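Side-chain contacts in uncharacterized protein (Bacillus thuringiensis serovar kurstaki, PDB 4XE7), which is a ParM-type bacterial actin-like protein that probably polymerises into nucleotide-dependent filaments to segregate plasmid DNA: residues K273-K276 against E277-E281; N282-L285 against K286-T290; E301-I304 against Q305-M309; I339-D342 against G343-K346; Q397-A400 against Y401-S404. One frame throughout, in Å; residues are numbered along the deposited sequence.

In the fold
Interactions 1 to 4 run along the chain in one half of an actin-like fold: 273-281 at the end of helix 265-279, 282-290 on helix 283-289, 301-309 near the start of helix 300-317 and 339-346 near the start of helix 337-362. Interactions 1, 3 and 4 meet through I275, F303, L307, V340 and M344, with centres about 14 to 17 Å apart, so three helices share one apolar core. Interaction 2 touches interaction 1, their centres about 11 Å apart, and lies farther out. Interaction 5, last in sequence, opens helix 402-418, its centre about 5 Å from that of the chain; its nearest atoms are about 6 Å from interaction 3 and 20 Å from interaction 1.

Interaction 1: residues K273-K276 against E277-E281; sequences KNIK and ERFME
The F279 ring meets I275 within the C-terminal turns of helix 265-279, which this contact spans together with the two residues after it. The backbone O of I275 lies at the ring's edge, in its plane, 3.3 Å from F279 CD2, and I275 CG2 is 4.0 Å from the same CD2. The two side chains run side by side. W329 adds an edge-to-face ring contact to F279. Backbone bonds from i+4 to i hold the helix, such as F279 N to I275 O (3.1 Å, N-H...O angle 167°). Among the other flat groups, the N274 amide and E277 carboxylate lie alongside each other with planes 55° apart, OD1 of N274 being 3.5 Å from OE1 of E277. The helix also packs on helix 337-362, where N274, I275 and R278 touch I339, and the R278 guanidinium forms a salt bridge with D338.

K276 has CG anti to its backbone N (chi1 172°) and an extended chain, which carries NZ to the backbone oxygens of E292 and E294. Along the way it crosses M280, whose chain bends at chi2; the tight point is K276 CE to M280 CE, 3.4 Å.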
# COMPACT_ATOMS: atom_id res chain seq x y z
N LYS A 273 3.06 -21.85 -15.97
CA LYS A 273 3.45 -22.76 -17.05
C LYS A 273 2.96 -24.18 -16.81
O LYS A 273 2.39 -24.82 -17.72
CB LYS A 273 4.97 -22.78 -17.24
CG LYS A 273 5.43 -24.02 -18.01
CD LYS A 273 6.88 -23.92 -18.46
CE LYS A 273 7.79 -24.80 -17.63
NZ LYS A 273 7.89 -24.32 -16.23
N ASN A 274 3.21 -24.69 -15.60
CA ASN A 274 2.75 -26.03 -15.20
C ASN A 274 1.24 -26.16 -15.18
O ASN A 274 0.71 -27.24 -15.47
CB ASN A 274 3.30 -26.40 -13.81
CG ASN A 274 4.79 -26.60 -13.81
OD1 ASN A 274 5.36 -27.00 -14.82
ND2 ASN A 274 5.44 -26.32 -12.68
N ILE A 275 0.54 -25.09 -14.81
CA ILE A 275 -0.93 -25.11 -14.84
C ILE A 275 -1.45 -25.32 -16.27
O ILE A 275 -2.36 -26.14 -16.51
CB ILE A 275 -1.54 -23.82 -14.23
CG1 ILE A 275 -1.43 -23.88 -12.70
CG2 ILE A 275 -3.02 -23.65 -14.65
CD1 ILE A 275 -1.98 -22.70 -11.98
N LYS A 276 -0.88 -24.60 -17.21
CA LYS A 276 -1.26 -24.79 -18.60
C LYS A 276 -0.93 -26.21 -19.06
O LYS A 276 -1.74 -26.87 -19.72
CB LYS A 276 -0.56 -23.79 -19.51
CG LYS A 276 -0.83 -24.14 -20.97
CD LYS A 276 -0.69 -22.99 -21.91
CE LYS A 276 -0.95 -23.48 -23.34
NZ LYS A 276 -0.88 -22.38 -24.31
N GLU A 277 0.26 -26.67 -18.70
CA GLU A 277 0.71 -27.99 -19.10
C GLU A 277 -0.29 -29.05 -18.65
O GLU A 277 -0.60 -29.99 -19.38
CB GLU A 277 2.10 -28.25 -18.52
CG GLU A 277 2.74 -29.57 -18.90
CD GLU A 277 4.16 -29.71 -18.36
OE1 GLU A 277 4.70 -28.70 -17.84
OE2 GLU A 277 4.73 -30.81 -18.46
N ARG A 278 -0.85 -28.85 -17.46
CA ARG A 278 -1.82 -29.81 -16.93
C ARG A 278 -3.18 -29.75 -17.60
O ARG A 278 -3.78 -30.79 -17.85
CB ARG A 278 -1.97 -29.61 -15.44
CG ARG A 278 -1.05 -30.55 -14.73
CD ARG A 278 -1.73 -31.86 -14.40
NE ARG A 278 -2.46 -31.65 -13.17
CZ ARG A 278 -1.88 -31.56 -11.99
NH1 ARG A 278 -0.57 -31.71 -11.88
NH2 ARG A 278 -2.62 -31.35 -10.91
N PHE A 279 -3.68 -28.56 -17.90
CA PHE A 279 -4.90 -28.45 -18.67
C PHE A 279 -4.73 -29.13 -20.03
O PHE A 279 -5.66 -29.77 -20.52
CB PHE A 279 -5.33 -26.99 -18.86
CG PHE A 279 -6.21 -26.48 -17.76
CD1 PHE A 279 -7.59 -26.60 -17.84
CD2 PHE A 279 -5.66 -25.88 -16.63
CE1 PHE A 279 -8.41 -26.14 -16.82
CE2 PHE A 279 -6.48 -25.41 -15.60
CZ PHE A 279 -7.86 -25.54 -15.70
N MET A 280 -3.54 -29.03 -20.61
CA MET A 280 -3.32 -29.65 -21.91
C MET A 280 -3.18 -31.17 -21.82
O MET A 280 -2.97 -31.84 -22.83
CB MET A 280 -2.09 -29.03 -22.61
CG MET A 280 -2.27 -27.51 -22.95
SD MET A 280 -3.77 -27.10 -23.92
CE MET A 280 -3.73 -25.32 -23.96
N GLU A 281 -3.34 -31.74 -20.62
CA GLU A 281 -3.47 -33.19 -20.50
C GLU A 281 -4.95 -33.58 -20.59
O GLU A 281 -5.28 -34.73 -20.90
CB GLU A 281 -2.87 -33.71 -19.18
CG GLU A 281 -1.37 -33.41 -19.01
CD GLU A 281 -0.86 -33.72 -17.60
OE1 GLU A 281 -1.64 -34.25 -16.78
OE2 GLU A 281 0.33 -33.43 -17.30

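Interaction 2: residues N282-L285 against K286-T290; sequences NEIL and KSFMT
A side-chain N-cap begins helix 283-289: OD1 of N282 accepts from I284 N at 2.9 Å, in the plane of the amide carbonyl, while the main-chain O of N282 takes the N-H of K286. The cap residue is itself steadied, because its ND2 bonds to E334. Within the first turn, E283 and K286, three residues apart, form a salt bridge, OE2 to NZ 3.1 Å. The bend of the E283 chain at chi2 (-65°) brings the carboxylate round to the K286 chain, and K286 NZ reaches OE2 from above the carboxylate plane, 62° out of it, so the bridge is not made within the plane.

The second carboxylate oxygen is engaged differently. A water donates to E283 OE1 at 2.8 Å and to E283 O at 2.6 Å, and accepts from S287 OG, linking the side chains of E283 and S287 through the first helical turn. Farther along, I284 CG2 approaches F288 CD2 at 4.0 Å, and S287 CB sits over the centre of one face of the F288 ring. L285 CD1 meets M289 CG at 4.1 Å, the two chains running at a slant to each other. Near the end of the helix T290 OG1 bonds to K286 O at 2.7 Å, on a lone pair in the carbonyl plane.

Most of this short helix lies at the surface. N282, I284 and L285 rest on V332 of strand 332-335, and L285 and M289 touch M280, so its buried side, centred on L285, meets both that strand and the residue following helix 265-279.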
# COMPACT_ATOMS: atom_id res chain seq x y z
N ASN A 282 -5.82 -32.62 -20.33
CA ASN A 282 -7.26 -32.80 -20.43
C ASN A 282 -7.71 -32.94 -21.88
O ASN A 282 -7.24 -32.21 -22.76
CB ASN A 282 -7.97 -31.62 -19.75
CG ASN A 282 -9.47 -31.83 -19.61
OD1 ASN A 282 -10.18 -32.01 -20.58
ND2 ASN A 282 -9.95 -31.79 -18.37
N GLU A 283 -8.61 -33.88 -22.14
CA GLU A 283 -8.96 -34.23 -23.51
C GLU A 283 -9.78 -33.13 -24.21
O GLU A 283 -9.69 -32.96 -25.42
CB GLU A 283 -9.72 -35.55 -23.55
CG GLU A 283 -8.87 -36.77 -23.18
CD GLU A 283 -7.75 -37.03 -24.18
OE1 GLU A 283 -7.95 -36.75 -25.39
OE2 GLU A 283 -6.67 -37.50 -23.77
N ILE A 284 -10.58 -32.40 -23.45
CA ILE A 284 -11.33 -31.27 -24.00
C ILE A 284 -10.37 -30.20 -24.55
O ILE A 284 -10.57 -29.66 -25.65
CB ILE A 284 -12.26 -30.67 -22.93
CG1 ILE A 284 -13.24 -31.74 -22.44
CG2 ILE A 284 -12.98 -29.41 -23.47
CD1 ILE A 284 -13.94 -31.39 -21.13
N LEU A 285 -9.33 -29.91 -23.78
CA LEU A 285 -8.32 -28.94 -24.19
C LEU A 285 -7.54 -29.44 -25.41
O LEU A 285 -7.21 -28.67 -26.31
CB LEU A 285 -7.35 -28.63 -23.05
CG LEU A 285 -7.74 -27.51 -22.06
CD1 LEU A 285 -7.91 -26.16 -22.80
CD2 LEU A 285 -8.99 -27.89 -21.31
N LYS A 286 -7.22 -30.73 -25.41
CA LYS A 286 -6.59 -31.34 -26.58
C LYS A 286 -7.45 -31.13 -27.82
O LYS A 286 -6.94 -30.81 -28.89
CB LYS A 286 -6.38 -32.83 -26.36
CG LYS A 286 -5.17 -33.21 -25.52
CD LYS A 286 -4.89 -34.70 -25.73
CE LYS A 286 -3.82 -35.22 -24.79
NZ LYS A 286 -4.38 -35.46 -23.44
N SER A 287 -8.76 -31.32 -27.69
CA SER A 287 -9.66 -31.20 -28.83
C SER A 287 -9.66 -29.78 -29.39
O SER A 287 -9.68 -29.58 -30.60
CB SER A 287 -11.09 -31.60 -28.46
OG SER A 287 -11.22 -33.00 -28.29
N PHE A 288 -9.63 -28.80 -28.51
CA PHE A 288 -9.89 -27.44 -28.97
C PHE A 288 -8.73 -26.46 -28.86
O PHE A 288 -8.81 -25.39 -29.45
CB PHE A 288 -11.09 -26.89 -28.21
CG PHE A 288 -12.33 -27.71 -28.41
CD1 PHE A 288 -12.86 -27.87 -29.67
CD2 PHE A 288 -12.96 -28.34 -27.33
CE1 PHE A 288 -14.01 -28.64 -29.89
CE2 PHE A 288 -14.12 -29.13 -27.55
CZ PHE A 288 -14.63 -29.26 -28.82
N MET A 289 -7.68 -26.79 -28.12
CA MET A 289 -6.57 -25.84 -27.98
C MET A 289 -5.18 -26.42 -28.17
O MET A 289 -4.20 -25.87 -27.65
CB MET A 289 -6.65 -25.15 -26.61
CG MET A 289 -7.89 -24.28 -26.46
SD MET A 289 -7.76 -22.62 -27.21
CE MET A 289 -7.54 -22.88 -28.90
N THR A 290 -5.06 -27.49 -28.94
CA THR A 290 -3.74 -28.03 -29.20
C THR A 290 -2.95 -27.00 -30.01
O THR A 290 -3.49 -26.40 -30.94
CB THR A 290 -3.82 -29.39 -29.92
OG1 THR A 290 -4.29 -30.39 -29.00
CG2 THR A 290 -2.44 -29.80 -30.43
O HOH W 1 -9.39 -35.00 -27.08

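Interaction 3: residues E301-I304 against Q305-M309; sequences EDFI and QRLVM
E301 bonds through its backbone O to Q305 N, 2.8 Å away, and Q305 CG, beside its own backbone N, also comes close to that oxygen. D302 comes next: its CG is anti to the backbone N (chi1 -165°), and the carboxylate forms a salt bridge with R306, one turn ahead. OD2 lies at the edge of the guanidinium, near its plane, and the two planes are 30° apart. The modelled OD2 to NH1 distance of 2.4 Å is too short to be relied on. OD2 also accepts from K298 N, while T299 OG1 accepts from D302 N, so the aspartate ties the start of helix 300-317 to the loop before it.

The buried F303 ring reaches forward to the next turn, its CE1 3.5 Å from L307 CD2 and its CE2 3.5 Å from V308 CG2, both methyls meeting the ring obliquely. Here the helix widens into a pi-type turn: F303 O accepts from L307 N at 3.1 Å and from V308 N at 3.2 Å, the first donor above the carbonyl plane and the second in it. Within the actin-like fold the ring packs against I268, I271 and L272 of helix 265-279.

I304 continues the wide turn, its O taking M309 N at 2.9 Å with an N-H...O angle of 156°. Its CG2 meets M309 CE at 3.6 Å, while I268 touches the same side chain from helix 265-279.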
# COMPACT_ATOMS: atom_id res chain seq x y z
N GLU A 301 -0.76 -11.07 -11.34
CA GLU A 301 -1.63 -10.41 -10.38
C GLU A 301 -3.02 -11.03 -10.43
O GLU A 301 -3.66 -11.23 -9.41
CB GLU A 301 -1.69 -8.90 -10.66
CG GLU A 301 -0.38 -8.13 -10.43
CD GLU A 301 0.75 -8.52 -11.39
OE1 GLU A 301 0.49 -8.79 -12.58
OE2 GLU A 301 1.92 -8.54 -10.94
N ASP A 302 -3.47 -11.34 -11.64
CA ASP A 302 -4.69 -12.09 -11.87
C ASP A 302 -4.69 -13.46 -11.13
O ASP A 302 -5.65 -13.85 -10.44
CB ASP A 302 -4.86 -12.28 -13.37
CG ASP A 302 -6.24 -12.70 -13.77
OD1 ASP A 302 -7.20 -12.20 -13.15
OD2 ASP A 302 -6.36 -13.54 -14.69
N PHE A 303 -3.61 -14.20 -11.31
CA PHE A 303 -3.42 -15.47 -10.61
C PHE A 303 -3.40 -15.28 -9.07
O PHE A 303 -4.04 -16.04 -8.35
CB PHE A 303 -2.14 -16.13 -11.14
CG PHE A 303 -1.57 -17.19 -10.24
CD1 PHE A 303 -1.98 -18.50 -10.37
CD2 PHE A 303 -0.61 -16.87 -9.30
CE1 PHE A 303 -1.44 -19.49 -9.55
CE2 PHE A 303 -0.06 -17.85 -8.47
CZ PHE A 303 -0.48 -19.16 -8.60
N ILE A 304 -2.69 -14.26 -8.58
CA ILE A 304 -2.70 -13.99 -7.14
C ILE A 304 -4.11 -13.66 -6.64
O ILE A 304 -4.60 -14.27 -5.68
CB ILE A 304 -1.73 -12.84 -6.75
CG1 ILE A 304 -0.27 -13.26 -6.98
CG2 ILE A 304 -1.90 -12.45 -5.28
CD1 ILE A 304 0.24 -14.25 -5.98
N GLN A 305 -4.78 -12.70 -7.29
CA GLN A 305 -6.07 -12.23 -6.78
C GLN A 305 -7.18 -13.28 -6.89
O GLN A 305 -7.96 -13.44 -5.96
CB GLN A 305 -6.51 -10.95 -7.51
CG GLN A 305 -5.58 -9.75 -7.30
CD GLN A 305 -5.26 -9.48 -5.83
OE1 GLN A 305 -4.09 -9.43 -5.43
NE2 GLN A 305 -6.30 -9.31 -5.02
N ARG A 306 -7.25 -13.98 -8.02
CA ARG A 306 -8.37 -14.92 -8.25
C ARG A 306 -8.16 -16.31 -7.64
O ARG A 306 -9.08 -16.88 -7.05
CB ARG A 306 -8.64 -15.07 -9.75
CG ARG A 306 -9.56 -14.02 -10.33
CD ARG A 306 -9.38 -13.90 -11.82
NE ARG A 306 -9.81 -15.11 -12.50
CZ ARG A 306 -9.15 -15.67 -13.50
NH1 ARG A 306 -8.02 -15.14 -13.94
NH2 ARG A 306 -9.62 -16.78 -14.05
N LEU A 307 -6.96 -16.87 -7.82
CA LEU A 307 -6.70 -18.23 -7.36
C LEU A 307 -6.12 -18.30 -5.95
O LEU A 307 -6.65 -19.02 -5.10
CB LEU A 307 -5.75 -18.95 -8.33
CG LEU A 307 -5.50 -20.44 -8.02
CD1 LEU A 307 -6.81 -21.23 -8.08
CD2 LEU A 307 -4.48 -21.06 -8.97
N VAL A 308 -5.04 -17.56 -5.70
CA VAL A 308 -4.27 -17.76 -4.46
C VAL A 308 -4.89 -17.13 -3.22
O VAL A 308 -5.02 -17.80 -2.19
CB VAL A 308 -2.84 -17.21 -4.61
CG1 VAL A 308 -2.13 -17.09 -3.24
CG2 VAL A 308 -2.04 -18.08 -5.59
N MET A 309 -5.27 -15.86 -3.32
CA MET A 309 -5.69 -15.07 -2.15
C MET A 309 -6.89 -15.66 -1.39
O MET A 309 -6.85 -15.68 -0.17
CB MET A 309 -5.99 -13.62 -2.53
CG MET A 309 -4.80 -12.67 -2.49
SD MET A 309 -3.78 -12.84 -0.98
CE MET A 309 -2.23 -13.29 -1.75

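Interaction 4: residues I339-D342 against G343-K346; sequences IVMD and GMLK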
# COMPACT_ATOMS: atom_id res chain seq x y z
N ILE A 339 0.49 -28.37 -8.08
CA ILE A 339 1.33 -27.45 -8.84
C ILE A 339 1.58 -26.14 -8.10
O ILE A 339 2.71 -25.65 -8.04
CB ILE A 339 0.69 -27.17 -10.21
CG1 ILE A 339 0.68 -28.45 -11.04
CG2 ILE A 339 1.39 -26.04 -10.93
CD1 ILE A 339 -0.21 -28.38 -12.27
N VAL A 340 0.52 -25.58 -7.52
CA VAL A 340 0.63 -24.31 -6.82
C VAL A 340 1.41 -24.50 -5.52
O VAL A 340 2.36 -23.76 -5.26
CB VAL A 340 -0.77 -23.69 -6.52
CG1 VAL A 340 -0.66 -22.46 -5.58
CG2 VAL A 340 -1.50 -23.34 -7.82
N MET A 341 1.04 -25.50 -4.72
CA MET A 341 1.74 -25.76 -3.44
C MET A 341 3.24 -26.02 -3.66
O MET A 341 4.07 -25.57 -2.85
CB MET A 341 1.09 -26.93 -2.68
CG MET A 341 1.56 -27.11 -1.25
SD MET A 341 1.39 -25.64 -0.18
CE MET A 341 -0.20 -25.08 -0.57
N ASP A 342 3.60 -26.69 -4.76
CA ASP A 342 5.02 -26.92 -5.12
C ASP A 342 5.82 -25.62 -5.27
O ASP A 342 6.95 -25.50 -4.77
CB ASP A 342 5.14 -27.70 -6.43
CG ASP A 342 4.92 -29.20 -6.25
OD1 ASP A 342 4.88 -29.66 -5.09
OD2 ASP A 342 4.80 -29.91 -7.27
N GLY A 343 5.26 -24.68 -6.01
CA GLY A 343 5.89 -23.40 -6.22
C GLY A 343 5.89 -22.57 -4.95
O GLY A 343 6.89 -21.91 -4.65
N MET A 344 4.79 -22.59 -4.20
CA MET A 344 4.74 -21.90 -2.90
C MET A 344 5.83 -22.38 -1.92
O MET A 344 6.47 -21.59 -1.24
CB MET A 344 3.37 -22.08 -2.24
CG MET A 344 2.21 -21.33 -2.87
SD MET A 344 0.66 -21.76 -2.05
CE MET A 344 -0.37 -20.41 -2.62
N LEU A 345 6.03 -23.69 -1.83
CA LEU A 345 6.94 -24.22 -0.83
C LEU A 345 8.39 -24.12 -1.29
O LEU A 345 9.29 -23.94 -0.47
CB LEU A 345 6.59 -25.67 -0.49
CG LEU A 345 5.21 -25.83 0.14
CD1 LEU A 345 4.88 -27.31 0.34
CD2 LEU A 345 5.15 -25.09 1.46
N LYS A 346 8.61 -24.22 -2.60
CA LYS A 346 9.93 -23.96 -3.17
C LYS A 346 10.36 -22.52 -2.85
O LYS A 346 11.49 -22.26 -2.41
CB LYS A 346 9.90 -24.21 -4.68
CG LYS A 346 11.25 -24.21 -5.36
CD LYS A 346 11.24 -25.13 -6.57
CE LYS A 346 10.17 -24.74 -7.58
NZ LYS A 346 9.81 -25.88 -8.48
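G343 meets the preceding turn through its backbone: its N donates to I339 O in a weak bond of 3.4 Å, although the N-H...O angle is 160°. The length, not the direction, makes this bond weak, and the next one is shorter.

M344 N donates to V340 O at 2.9 Å with an angle of 170°, the straightest backbone bond between the two segments. Its side chain leaves with CG beside the backbone N and is extended beyond CG, lying next to V340 and pointing the same way. The thioether end therefore comes to V340 CG1, with CE at 3.6 Å, while SD receives the methyl of M341: M341 CE is 3.7 Å from M344 SD. That methyl gets there because the M341 chain bends at both chi2 and chi3.

V340 and M344 lie near the start of helix 337-362 in the actin-like fold and face two other helices. V340 touches I271 of helix 265-279 and L307 of helix 300-317, M344 touches V308 of the latter, and F325 from a loop adjoins V340, M341 and M344.

L345 meets the other part of the M341 side chain. Its CD1 is 3.7 Å from M341 CG and its CG is 3.8 Å from M341 SD, so M341 spans M344 with its methyl and L345 with its CG and sulfur. The L345 N-H bonds to M341 O.

K346 N donates to D342 O at 3.0 Å, and K346 CB packs on that same oxygen. The charged ends stay apart, D342 OD2 lying 6.5 Å from K346 NZ; the lysine has a long, weak ion pair with E270.

Interaction 5: residues Q397-A400 against Y401-S404; sequences QESA and YFTS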
# COMPACT_ATOMS: atom_id res chain seq x y z
N GLN A 397 -2.13 -9.29 5.57
CA GLN A 397 -2.91 -8.86 4.42
C GLN A 397 -2.88 -7.32 4.24
O GLN A 397 -3.07 -6.81 3.14
CB GLN A 397 -4.36 -9.35 4.54
CG GLN A 397 -4.49 -10.86 4.75
CD GLN A 397 -5.93 -11.36 4.68
OE1 GLN A 397 -6.60 -11.22 3.66
NE2 GLN A 397 -6.39 -11.95 5.78
N GLU A 398 -2.60 -6.61 5.33
CA GLU A 398 -2.58 -5.14 5.27
C GLU A 398 -1.17 -4.58 5.09
O GLU A 398 -0.94 -3.39 5.34
CB GLU A 398 -3.22 -4.56 6.54
CG GLU A 398 -4.75 -4.73 6.58
CD GLU A 398 -5.41 -4.43 5.23
OE1 GLU A 398 -5.19 -3.33 4.66
OE2 GLU A 398 -6.16 -5.30 4.74
N SER A 399 -0.24 -5.44 4.64
CA SER A 399 1.18 -5.09 4.49
C SER A 399 1.46 -3.82 3.68
O SER A 399 2.34 -3.02 4.05
CB SER A 399 1.96 -6.24 3.82
OG SER A 399 2.16 -7.30 4.71
N ALA A 400 0.74 -3.66 2.58
CA ALA A 400 0.93 -2.50 1.71
C ALA A 400 0.76 -1.17 2.46
O ALA A 400 1.35 -0.17 2.08
CB ALA A 400 -0.02 -2.56 0.54
N TYR A 401 -0.01 -1.19 3.54
CA TYR A 401 -0.36 0.03 4.27
C TYR A 401 0.21 0.08 5.69
O TYR A 401 -0.25 0.85 6.53
CB TYR A 401 -1.89 0.17 4.29
CG TYR A 401 -2.46 0.34 2.90
CD1 TYR A 401 -2.34 1.57 2.23
CD2 TYR A 401 -3.07 -0.71 2.24
CE1 TYR A 401 -2.84 1.74 0.96
CE2 TYR A 401 -3.56 -0.55 0.96
CZ TYR A 401 -3.45 0.67 0.32
OH TYR A 401 -3.96 0.84 -0.96
N PHE A 402 1.22 -0.73 5.98
CA PHE A 402 1.78 -0.77 7.33
C PHE A 402 2.39 0.59 7.71
O PHE A 402 2.38 0.98 8.88
CB PHE A 402 2.85 -1.87 7.45
CG PHE A 402 2.29 -3.26 7.79
CD1 PHE A 402 0.94 -3.46 8.01
CD2 PHE A 402 3.15 -4.34 7.91
CE1 PHE A 402 0.46 -4.72 8.34
CE2 PHE A 402 2.68 -5.59 8.24
CZ PHE A 402 1.33 -5.79 8.45
N THR A 403 2.94 1.29 6.72
CA THR A 403 3.52 2.60 6.97
C THR A 403 2.43 3.63 7.29
O THR A 403 2.52 4.34 8.30
CB THR A 403 4.34 3.09 5.78
OG1 THR A 403 5.39 2.15 5.53
CG2 THR A 403 4.93 4.47 6.06
N SER A 404 1.40 3.72 6.45
CA SER A 404 0.32 4.66 6.71
C SER A 404 -0.48 4.29 7.96
O SER A 404 -0.90 5.17 8.70
CB SER A 404 -0.63 4.79 5.50
OG SER A 404 -0.99 3.53 4.97
O HOH W 2 1.43 2.70 3.63
O HOH W 3 3.76 0.01 4.03
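S399 CA sits over the F402 ring, 3.7 Å from its centroid and only 4° off the normal, a CH-pi contact almost centred on the face. With F402 CG beside its own backbone N (chi1 -86°), the ring folds back against the preceding turn, where CD1 also comes 3.3 Å from E398 O. F402 touches V370, A208 and I209 as well. The Y401 ring lies against A400, with A400 CB 4.0 Å from Y401 CD2. E398 brings its carboxylate obliquely toward Y401, the two planes just 11° apart, while K23 makes a cation-pi contact with Y401.

Two backbone hydrogen bonds join the segments: Y401 N donates to E398 O at 3.0 Å and F402 N to S399 O at 3.2 Å, both spanning three residues, as expected of the 3-10 turn that leads into helix 402-418. Y401 is the N-cap residue of that helix.

Two waters bridge A400 O to the start of the helix. One links it to S404 N, accepting from the latter at 3.0 Å; the second accepts from T403 N at 3.1 Å and donates weakly to A400 O. K23 NZ bonds to the same carbonyl.

Helix-start N-H groups of T403 and S404 are thus met by water, with A400 O as the shared acceptor beyond. The positive charge of K23, near both this oxygen and the Y401 ring, would probably polarise them.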